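Local coordinates for CELL division control protein 6 (Pyrobaculum aerophilum, PDB 1FNN) that binds ADP together with magnesium and, as a AAA+ ATPase of the Cdc6/Cdc18 family, probably takes part in regulating DNA replication, at residues Gln197-Asp200 / Ile201-Arg205; Val4-Asp7 / Ser8-Ser11; Glu217-Leu220 / Gln221-Ala224. One frame throughout, in Å; residues are numbered along the deposited sequence.

Contact 1: residues Gln197-Asp200 / Ile201-Arg205. With ADP (adenosine-5'-diphosphate), chain D.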
ATOM      1  N   GLN A 197      11.151   4.790   1.401  1.00 37.52           N
ATOM      2  CA  GLN A 197      10.298   4.338   2.529  1.00 37.19           C
ATOM      3  C   GLN A 197       9.857   2.911   2.293  1.00 40.52           C
ATOM      4  O   GLN A 197       9.810   2.087   3.232  1.00 38.92           O
ATOM      5  CB  GLN A 197       9.101   5.299   2.606  1.00 31.76           C
ATOM      6  CG  GLN A 197       9.559   6.705   3.028  1.00 36.48           C
ATOM      7  CD  GLN A 197       8.452   7.709   2.921  1.00 39.12           C
ATOM      8  OE1 GLN A 197       7.418   7.593   2.242  1.00 36.51           O
ATOM      9  NE2 GLN A 197       8.678   8.797   3.657  1.00 42.50           N
ATOM     10  N   ILE A 198       9.452   2.601   1.037  1.00 35.53           N
ATOM     11  CA  ILE A 198       9.157   1.198   0.698  1.00 37.59           C
ATOM     12  C   ILE A 198      10.305   0.276   1.025  1.00 37.56           C
ATOM     13  O   ILE A 198      10.178  -0.789   1.658  1.00 37.15           O
ATOM     14  CB  ILE A 198       8.736   1.018  -0.775  1.00 38.87           C
ATOM     15  CG1 ILE A 198       7.388   1.694  -1.012  1.00 37.78           C
ATOM     16  CG2 ILE A 198       8.670  -0.462  -1.125  1.00 34.43           C
ATOM     17  CD1 ILE A 198       6.213   1.003  -0.310  1.00 40.33           C
ATOM     18  N   PHE A 199      11.530   0.643   0.635  1.00 36.60           N
ATOM     19  CA  PHE A 199      12.700  -0.133   0.963  1.00 37.83           C
ATOM     20  C   PHE A 199      12.752  -0.368   2.507  1.00 35.32           C
ATOM     21  O   PHE A 199      13.106  -1.495   2.870  1.00 33.16           O
ATOM     22  CB  PHE A 199      13.978   0.576   0.524  1.00 37.74           C
ATOM     23  CG  PHE A 199      15.231  -0.108   0.958  1.00 39.70           C
ATOM     24  CD1 PHE A 199      15.780  -1.124   0.209  1.00 40.13           C
ATOM     25  CD2 PHE A 199      15.873   0.267   2.132  1.00 40.90           C
ATOM     26  CE1 PHE A 199      16.930  -1.762   0.592  1.00 38.75           C
ATOM     27  CE2 PHE A 199      17.032  -0.373   2.527  1.00 44.11           C
ATOM     28  CZ  PHE A 199      17.573  -1.391   1.765  1.00 43.37           C
ATOM     29  N   ASP A 200      12.584   0.685   3.287  1.00 36.92           N
ATOM     30  CA  ASP A 200      12.752   0.464   4.757  1.00 40.97           C
ATOM     31  C   ASP A 200      11.712  -0.533   5.279  1.00 37.92           C
ATOM     32  O   ASP A 200      11.966  -1.331   6.167  1.00 39.76           O
ATOM     33  CB  ASP A 200      12.662   1.772   5.497  1.00 41.78           C
ATOM     34  CG  ASP A 200      13.753   2.785   5.181  1.00 42.75           C
ATOM     35  OD1 ASP A 200      14.888   2.390   4.871  1.00 46.37           O
ATOM     36  OD2 ASP A 200      13.432   3.980   5.256  1.00 38.00           O
ATOM     37  N   ILE A 201      10.473  -0.423   4.825  1.00 37.02           N
ATOM     38  CA  ILE A 201       9.427  -1.373   5.175  1.00 37.21           C
ATOM     39  C   ILE A 201       9.825  -2.789   4.786  1.00 39.65           C
ATOM     40  O   ILE A 201       9.712  -3.754   5.566  1.00 31.54           O
ATOM     41  CB  ILE A 201       8.121  -0.984   4.512  1.00 31.51           C
ATOM     42  CG1 ILE A 201       7.697   0.378   5.102  1.00 38.43           C
ATOM     43  CG2 ILE A 201       7.029  -2.055   4.676  1.00 32.64           C
ATOM     44  CD1 ILE A 201       6.471   0.973   4.411  1.00 41.84           C
ATOM     45  N   LEU A 202      10.228  -2.960   3.509  1.00 32.83           N
ATOM     46  CA  LEU A 202      10.630  -4.286   3.060  1.00 32.30           C
ATOM     47  C   LEU A 202      11.841  -4.829   3.791  1.00 31.16           C
ATOM     48  O   LEU A 202      11.901  -6.041   4.052  1.00 37.02           O
ATOM     49  CB  LEU A 202      10.932  -4.304   1.551  1.00 34.44           C
ATOM     50  CG  LEU A 202       9.783  -3.981   0.608  1.00 37.88           C
ATOM     51  CD1 LEU A 202      10.223  -4.109  -0.862  1.00 32.02           C
ATOM     52  CD2 LEU A 202       8.640  -4.965   0.802  1.00 31.53           C
ATOM     53  N   LEU A 203      12.811  -4.006   4.179  1.00 31.82           N
ATOM     54  CA  LEU A 203      13.967  -4.560   4.870  1.00 34.29           C
ATOM     55  C   LEU A 203      13.514  -5.154   6.224  1.00 37.01           C
ATOM     56  O   LEU A 203      14.041  -6.172   6.703  1.00 34.81           O
ATOM     57  CB  LEU A 203      14.987  -3.429   5.048  1.00 38.26           C
ATOM     58  CG  LEU A 203      16.291  -3.845   5.719  1.00 45.05           C
ATOM     59  CD1 LEU A 203      16.948  -5.006   4.975  1.00 44.64           C
ATOM     60  CD2 LEU A 203      17.250  -2.670   5.864  1.00 43.24           C
ATOM     61  N   ASP A 204      12.618  -4.430   6.906  1.00 37.27           N
ATOM     62  CA  ASP A 204      12.044  -4.958   8.159  1.00 39.13           C
ATOM     63  C   ASP A 204      11.405  -6.307   7.927  1.00 36.87           C
ATOM     64  O   ASP A 204      11.618  -7.271   8.711  1.00 39.25           O
ATOM     65  CB  ASP A 204      11.054  -3.923   8.737  1.00 39.65           C
ATOM     66  CG  ASP A 204      11.679  -2.886   9.618  1.00 49.27           C
ATOM     67  OD1 ASP A 204      10.980  -1.987  10.135  1.00 49.50           O
ATOM     68  OD2 ASP A 204      12.910  -2.912   9.843  1.00 47.30           O
ATOM     69  N   ARG A 205      10.498  -6.448   6.933  1.00 31.45           N
ATOM     70  CA  ARG A 205       9.888  -7.714   6.629  1.00 32.30           C
ATOM     71  C   ARG A 205      10.912  -8.795   6.298  1.00 39.66           C
ATOM     72  O   ARG A 205      10.756  -9.982   6.713  1.00 36.23           O
ATOM     73  CB  ARG A 205       8.851  -7.652   5.482  1.00 32.58           C
ATOM     74  CG  ARG A 205       7.743  -6.601   5.740  1.00 36.68           C
ATOM     75  CD  ARG A 205       6.809  -7.122   6.884  1.00 35.05           C
ATOM     76  NE  ARG A 205       5.925  -5.990   7.252  1.00 34.12           N
ATOM     77  CZ  ARG A 205       4.609  -6.095   7.217  1.00 30.74           C
ATOM     78  NH1 ARG A 205       4.004  -7.214   6.855  1.00 33.10           N
ATOM     79  NH2 ARG A 205       3.896  -5.030   7.561  1.00 32.12           N
TER
HETATM   80  PB  ADP D 398      -4.138   0.648   4.169  1.00 37.26           P
HETATM   81  O1B ADP D 398      -5.323   0.501   5.114  1.00 34.66           O
HETATM   82  O2B ADP D 398      -3.614   1.968   4.108  1.00 39.89           O
HETATM   83  O3B ADP D 398      -4.727   0.232   2.901  1.00 37.48           O
HETATM   84  PA  ADP D 398      -2.370  -1.214   5.385  1.00 36.67           P
HETATM   85  O1A ADP D 398      -2.470  -0.700   6.763  1.00 37.96           O
HETATM   86  O2A ADP D 398      -3.121  -2.465   5.222  1.00 36.56           O
HETATM   87  O3A ADP D 398      -2.831  -0.150   4.380  1.00 37.58           O
HETATM   88  O5' ADP D 398      -0.821  -1.569   4.987  1.00 36.16           O
HETATM   89  C5' ADP D 398      -0.659  -2.383   3.839  1.00 34.33           C
HETATM   90  C4' ADP D 398       0.439  -3.407   4.189  1.00 34.39           C
HETATM   91  O4' ADP D 398       1.630  -2.699   4.451  1.00 34.50           O
HETATM   92  C3' ADP D 398       0.169  -4.224   5.446  1.00 34.84           C
HETATM   93  O3' ADP D 398       0.783  -5.492   5.286  1.00 35.06           O
HETATM   94  C2' ADP D 398       0.809  -3.346   6.467  1.00 37.05           C
HETATM   95  O2' ADP D 398       1.166  -4.058   7.652  1.00 35.23           O
HETATM   96  C1' ADP D 398       2.087  -2.923   5.731  1.00 36.11           C
HETATM   97  N9  ADP D 398       2.467  -1.657   6.224  1.00 33.44           N
HETATM   98  C8  ADP D 398       1.929  -0.454   5.848  1.00 35.88           C
HETATM   99  N7  ADP D 398       2.602   0.588   6.234  1.00 32.40           N
HETATM  100  C5  ADP D 398       3.667   0.024   6.917  1.00 29.59           C
HETATM  101  C6  ADP D 398       4.748   0.600   7.603  1.00 32.67           C
HETATM  102  N6  ADP D 398       4.881   1.913   7.697  1.00 35.34           N
HETATM  103  N1  ADP D 398       5.624  -0.213   8.199  1.00 34.91           N
HETATM  104  C2  ADP D 398       5.441  -1.518   8.123  1.00 31.05           C
HETATM  105  N3  ADP D 398       4.470  -2.196   7.514  1.00 35.76           N
HETATM  106  C4  ADP D 398       3.598  -1.337   6.920  1.00 31.49           C
HETATM  107  O   HOH W   1      14.189  -0.821   7.663  1.00 52.17           O

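Contact 2: residues Val4-Asp7 / Ser8-Ser11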
ATOM      1  N   VAL A   4      12.044 -18.519   2.918  1.00 37.67           N
ATOM      2  CA  VAL A   4      10.930 -18.059   3.750  1.00 42.39           C
ATOM      3  C   VAL A   4      10.986 -18.794   5.112  1.00 45.68           C
ATOM      4  O   VAL A   4      10.871 -20.021   5.127  1.00 42.07           O
ATOM      5  CB  VAL A   4       9.609 -18.341   3.055  1.00 42.54           C
ATOM      6  CG1 VAL A   4       8.419 -17.916   3.908  1.00 49.01           C
ATOM      7  CG2 VAL A   4       9.498 -17.543   1.727  1.00 41.01           C
ATOM      8  N   VAL A   5      11.379 -18.095   6.161  1.00 44.87           N
ATOM      9  CA  VAL A   5      11.467 -18.753   7.475  1.00 46.70           C
ATOM     10  C   VAL A   5      10.226 -18.455   8.303  1.00 48.91           C
ATOM     11  O   VAL A   5       9.878 -19.282   9.152  1.00 51.02           O
ATOM     12  CB  VAL A   5      12.718 -18.285   8.229  1.00 49.21           C
ATOM     13  CG1 VAL A   5      12.682 -18.795   9.662  1.00 60.08           C
ATOM     14  CG2 VAL A   5      13.942 -18.823   7.480  1.00 54.89           C
ATOM     15  N   ASP A   6       9.652 -17.258   8.173  1.00 40.43           N
ATOM     16  CA  ASP A   6       8.375 -17.016   8.863  1.00 40.38           C
ATOM     17  C   ASP A   6       7.382 -16.395   7.925  1.00 36.08           C
ATOM     18  O   ASP A   6       7.369 -15.162   7.898  1.00 37.08           O
ATOM     19  CB  ASP A   6       8.651 -16.146  10.097  1.00 44.99           C
ATOM     20  CG  ASP A   6       7.449 -15.904  10.983  1.00 45.46           C
ATOM     21  OD1 ASP A   6       6.369 -16.428  10.660  1.00 42.56           O
ATOM     22  OD2 ASP A   6       7.601 -15.188  11.990  1.00 43.28           O
ATOM     23  N   ASP A   7       6.509 -17.131   7.243  1.00 35.61           N
ATOM     24  CA  ASP A   7       5.538 -16.589   6.339  1.00 38.76           C
ATOM     25  C   ASP A   7       4.440 -15.734   6.960  1.00 41.43           C
ATOM     26  O   ASP A   7       3.875 -14.904   6.229  1.00 39.45           O
ATOM     27  CB  ASP A   7       4.831 -17.678   5.534  1.00 41.02           C
ATOM     28  CG  ASP A   7       3.848 -18.556   6.287  1.00 43.28           C
ATOM     29  OD1 ASP A   7       2.672 -18.280   6.512  1.00 43.27           O
ATOM     30  OD2 ASP A   7       4.220 -19.640   6.714  1.00 41.89           O
ATOM     31  N   SER A   8       4.201 -15.795   8.288  1.00 39.96           N
ATOM     32  CA  SER A   8       3.148 -14.974   8.874  1.00 40.16           C
ATOM     33  C   SER A   8       3.513 -13.502   8.756  1.00 36.03           C
ATOM     34  O   SER A   8       2.661 -12.603   8.730  1.00 36.80           O
ATOM     35  CB  SER A   8       2.906 -15.339  10.361  1.00 37.54           C
ATOM     36  OG  SER A   8       4.025 -14.868  11.120  1.00 38.20           O
ATOM     37  N   VAL A   9       4.790 -13.186   8.686  1.00 35.22           N
ATOM     38  CA  VAL A   9       5.323 -11.838   8.502  1.00 36.87           C
ATOM     39  C   VAL A   9       4.887 -11.213   7.167  1.00 36.98           C
ATOM     40  O   VAL A   9       4.698  -9.990   7.073  1.00 39.36           O
ATOM     41  CB  VAL A   9       6.860 -11.954   8.572  1.00 41.25           C
ATOM     42  CG1 VAL A   9       7.571 -10.729   8.022  1.00 42.43           C
ATOM     43  CG2 VAL A   9       7.290 -12.253   9.993  1.00 43.36           C
ATOM     44  N   PHE A  10       4.391 -11.998   6.234  1.00 39.21           N
ATOM     45  CA  PHE A  10       3.884 -11.566   4.944  1.00 39.54           C
ATOM     46  C   PHE A  10       2.381 -11.564   4.851  1.00 44.06           C
ATOM     47  O   PHE A  10       1.813 -11.155   3.827  1.00 42.51           O
ATOM     48  CB  PHE A  10       4.483 -12.503   3.841  1.00 35.40           C
ATOM     49  CG  PHE A  10       5.973 -12.273   3.892  1.00 36.22           C
ATOM     50  CD1 PHE A  10       6.804 -13.158   4.563  1.00 34.64           C
ATOM     51  CD2 PHE A  10       6.525 -11.164   3.266  1.00 36.58           C
ATOM     52  CE1 PHE A  10       8.158 -12.947   4.612  1.00 36.56           C
ATOM     53  CE2 PHE A  10       7.894 -10.952   3.314  1.00 37.88           C
ATOM     54  CZ  PHE A  10       8.713 -11.843   3.988  1.00 36.96           C
ATOM     55  N   SER A  11       1.673 -11.947   5.944  1.00 41.31           N
ATOM     56  CA  SER A  11       0.214 -11.912   5.745  1.00 39.95           C
ATOM     57  C   SER A  11      -0.310 -10.525   6.051  1.00 38.70           C
ATOM     58  O   SER A  11       0.255  -9.752   6.827  1.00 36.87           O
ATOM     59  CB  SER A  11      -0.545 -12.940   6.607  1.00 47.53           C
ATOM     60  OG  SER A  11      -0.216 -12.592   7.933  1.00 50.58           O
TER

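Contact 3: residues Glu217-Leu220 / Gln221-Ala224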
ATOM      1  N   GLU A 217      20.319  -6.174  -0.545  1.00 35.74           N
ATOM      2  CA  GLU A 217      19.775  -4.819  -0.536  1.00 41.69           C
ATOM      3  C   GLU A 217      19.315  -4.439  -1.961  1.00 42.60           C
ATOM      4  O   GLU A 217      18.272  -3.826  -2.156  1.00 38.87           O
ATOM      5  CB  GLU A 217      20.914  -3.902  -0.125  1.00 47.68           C
ATOM      6  CG  GLU A 217      20.625  -2.414  -0.234  1.00 66.55           C
ATOM      7  CD  GLU A 217      21.738  -1.602   0.407  1.00 74.01           C
ATOM      8  OE1 GLU A 217      22.701  -1.238  -0.294  1.00 75.88           O
ATOM      9  OE2 GLU A 217      21.636  -1.334   1.619  1.00 83.12           O
ATOM     10  N   ASP A 218      20.087  -4.870  -2.968  1.00 39.74           N
ATOM     11  CA  ASP A 218      19.727  -4.545  -4.356  1.00 44.14           C
ATOM     12  C   ASP A 218      18.376  -5.142  -4.721  1.00 38.51           C
ATOM     13  O   ASP A 218      17.638  -4.493  -5.463  1.00 38.97           O
ATOM     14  CB  ASP A 218      20.740  -5.057  -5.388  1.00 50.19           C
ATOM     15  CG  ASP A 218      22.000  -4.211  -5.428  1.00 57.25           C
ATOM     16  OD1 ASP A 218      22.030  -3.126  -4.812  1.00 65.81           O
ATOM     17  OD2 ASP A 218      22.974  -4.643  -6.086  1.00 61.51           O
ATOM     18  N   ILE A 219      18.071  -6.354  -4.244  1.00 34.36           N
ATOM     19  CA  ILE A 219      16.781  -6.961  -4.607  1.00 33.69           C
ATOM     20  C   ILE A 219      15.613  -6.195  -4.012  1.00 37.29           C
ATOM     21  O   ILE A 219      14.524  -6.070  -4.592  1.00 34.84           O
ATOM     22  CB  ILE A 219      16.741  -8.443  -4.227  1.00 40.43           C
ATOM     23  CG1 ILE A 219      17.469  -9.279  -5.293  1.00 45.23           C
ATOM     24  CG2 ILE A 219      15.323  -8.990  -4.019  1.00 35.99           C
ATOM     25  CD1 ILE A 219      16.650  -9.580  -6.540  1.00 38.36           C
ATOM     26  N   LEU A 220      15.787  -5.733  -2.767  1.00 38.54           N
ATOM     27  CA  LEU A 220      14.713  -4.987  -2.089  1.00 37.13           C
ATOM     28  C   LEU A 220      14.561  -3.640  -2.806  1.00 39.11           C
ATOM     29  O   LEU A 220      13.451  -3.148  -2.990  1.00 37.03           O
ATOM     30  CB  LEU A 220      15.199  -4.770  -0.642  1.00 41.80           C
ATOM     31  CG  LEU A 220      14.693  -5.689   0.468  1.00 50.92           C
ATOM     32  CD1 LEU A 220      14.219  -7.042  -0.009  1.00 41.10           C
ATOM     33  CD2 LEU A 220      15.686  -5.790   1.626  1.00 45.56           C
ATOM     34  N   GLN A 221      15.717  -3.065  -3.194  1.00 37.40           N
ATOM     35  CA  GLN A 221      15.667  -1.783  -3.914  1.00 41.42           C
ATOM     36  C   GLN A 221      14.928  -1.888  -5.257  1.00 37.14           C
ATOM     37  O   GLN A 221      14.122  -1.001  -5.577  1.00 39.33           O
ATOM     38  CB  GLN A 221      17.050  -1.194  -4.142  1.00 42.93           C
ATOM     39  CG  GLN A 221      17.771  -0.576  -2.962  1.00 56.09           C
ATOM     40  CD  GLN A 221      19.258  -0.412  -3.225  1.00 62.43           C
ATOM     41  OE1 GLN A 221      19.836  -1.026  -4.135  1.00 67.54           O
ATOM     42  NE2 GLN A 221      19.925   0.422  -2.438  1.00 66.41           N
ATOM     43  N   MET A 222      15.080  -3.017  -5.920  1.00 39.20           N
ATOM     44  CA  MET A 222      14.363  -3.306  -7.188  1.00 39.65           C
ATOM     45  C   MET A 222      12.868  -3.300  -7.034  1.00 41.01           C
ATOM     46  O   MET A 222      12.064  -2.698  -7.793  1.00 35.81           O
ATOM     47  CB  MET A 222      14.924  -4.624  -7.701  1.00 37.60           C
ATOM     48  CG  MET A 222      14.288  -5.199  -8.964  1.00 38.01           C
ATOM     49  SD  MET A 222      14.943  -6.831  -9.378  1.00 35.49           S
ATOM     50  CE  MET A 222      13.897  -7.296 -10.746  1.00 36.46           C
ATOM     51  N   ILE A 223      12.408  -3.995  -5.945  1.00 36.81           N
ATOM     52  CA  ILE A 223      10.983  -4.027  -5.666  1.00 31.61           C
ATOM     53  C   ILE A 223      10.485  -2.645  -5.258  1.00 28.56           C
ATOM     54  O   ILE A 223       9.426  -2.221  -5.675  1.00 33.66           O
ATOM     55  CB  ILE A 223      10.663  -5.015  -4.480  1.00 37.63           C
ATOM     56  CG1 ILE A 223      11.125  -6.401  -4.872  1.00 35.47           C
ATOM     57  CG2 ILE A 223       9.174  -4.904  -4.166  1.00 33.74           C
ATOM     58  CD1 ILE A 223      10.953  -7.516  -3.821  1.00 36.98           C
ATOM     59  N   ALA A 224      11.279  -1.905  -4.465  1.00 34.86           N
ATOM     60  CA  ALA A 224      10.903  -0.554  -4.062  1.00 35.93           C
ATOM     61  C   ALA A 224      10.864   0.439  -5.250  1.00 36.92           C
ATOM     62  O   ALA A 224       9.990   1.292  -5.328  1.00 36.47           O
ATOM     63  CB  ALA A 224      11.985  -0.058  -3.091  1.00 39.40           C
TER

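Contact 1: residues Gln197-Asp200 / Ile201-Arg205
Q197 O to D200 O each accept the amide four residues on, from I201 N to D204 N, the regular alpha-helical pattern of helix 195-209; the I201 N to Q197 O bond is 3.0 Å long and that from D204 N to D200 O is stretched to 3.3 Å. This helix belongs to the Cdc6 AAA+ lid, and its side chains divide by face. On the side turned to helices 217-227 and 240-256, I198 CG2 lies beside L202 CD1 at 4.0 Å, the two branched chains pointing the same way. F199 and L203 run alongside each other in like manner, with F199 CE2 4.1 Å from L203 CD2, and both continue onto L220 of helix 217-227. On the polar side a water whose oxygen lies 2.7 Å from D200 O donates a hydrogen bond to it, D200 OD2 is hydrogen-bonded to H21, and D204 OD2 forms a salt bridge with R18.

I201 and R205, one turn apart, meet the nucleotide. CG1 of I201 stands anti to its carbonyl carbon (chi1 -64°) and the chain then extends, which lays CD1 on one face of the adenine, 3.6 Å from ADP C6. With an alanine here the CD1 and CG2 contacts to the adenine are lost, and the base would probably be less firmly positioned. R205 instead bends at chi2 (-71°) and approaches the purine edge with its guanidinium; the single nitrogen NH2 gives hydrogen bonds to ADP N3, at 2.9 Å, and to the ribose O2'.

Contact 2: residues Val4-Asp7 / Ser8-Ser11
The carboxylate of D6 reaches S8 in an Asx turn that opens a short 3-10 turn in the N-terminal region ahead of helix 23-38. With CG anti to the backbone N (chi1 -175°), D6 brings OD1 within 2.9 Å of S8 OG, which donates to it on the syn side but well out of the carboxylate plane. S8 N also donates to D6 OD1, at 3.3 Å, and comes from above the same face, so one oxygen is gripped twice by a single residue. The other oxygen has apolar company: the side chains of D6 and V9 cross at about a right angle, and D6 OD2 lies 3.6 Å from V9 CG2.

Behind this pair the backbone closes the turn, with F10 N hydrogen-bonded to D7 O at 3.0 Å and a weak hydrogen bond from V9 N to D6 O. The F10 ring has V9 CG1 over one face, offset toward its rim, while D7 O sits near the ring plane at the edge. Beyond the segment the ring stacks with Y248, which joins the turn to helix 240-256. S11 finishes the turn by folding back on S8 O, which accepts from both S11 N and S11 OG, the latter at 3.0 Å.

Contact 3: residues Glu217-Leu220 / Gln221-Ala224
The contact between E217-L220 and Q221-A224 is a local one, between successive turns at the start of helix 217-227, where one side of the helix is buried and the other lies nearer the surface. Its frame is four backbone bonds, each joining an amide to the carbonyl four residues earlier: Q221 N reaches E217 O at 2.9 Å, M222 N reaches D218 O, I223 N reaches I219 O at a longer 3.3 Å, and A224 N reaches L220 O. On the polar side Q221 runs back in extended form along the first turn, its CG 3.4 Å from E217 O; its flat end is turned 21° from the D218 carboxylate and 29° from that of E217.

This helix follows helix 195-209 in the AAA+ lid, and its apolar side chains meet three neighbouring helices. I219 and M222 face helix 264-274, where both touch V267. M222 CG is anti to the backbone N (chi1 176°) and the chain stays extended, which carries SD out to 4.3 Å from I219 CD1. L220 and I223 lie against helices 195-209 and 240-256. I223 CG1 lies 3.4 Å from I219 O, and A224 CB comes equally near L220 O.

Contact 1 is the middle member of the group and the one that meets the nucleotide. Its R205 faces two ways: beside its bonds to ADP, NH1 probably donates to V9 O at 2.9 Å, tying contact 2 to the adenosine pocket, and the S11 side chain of that turn lies about 8 Å from ADP. On another side of helix 195-209 contact 3 packs directly, with L202 CD1 3.6 Å from I223 CG2 and F199 CE1 3.7 Å from L220 CB. Contacts 2 and 3 do not touch, their nearest atoms being about 8 Å apart. The I223 side chain is about 12 Å from ADP, and that of I201 about 13 Å from the magnesium ion.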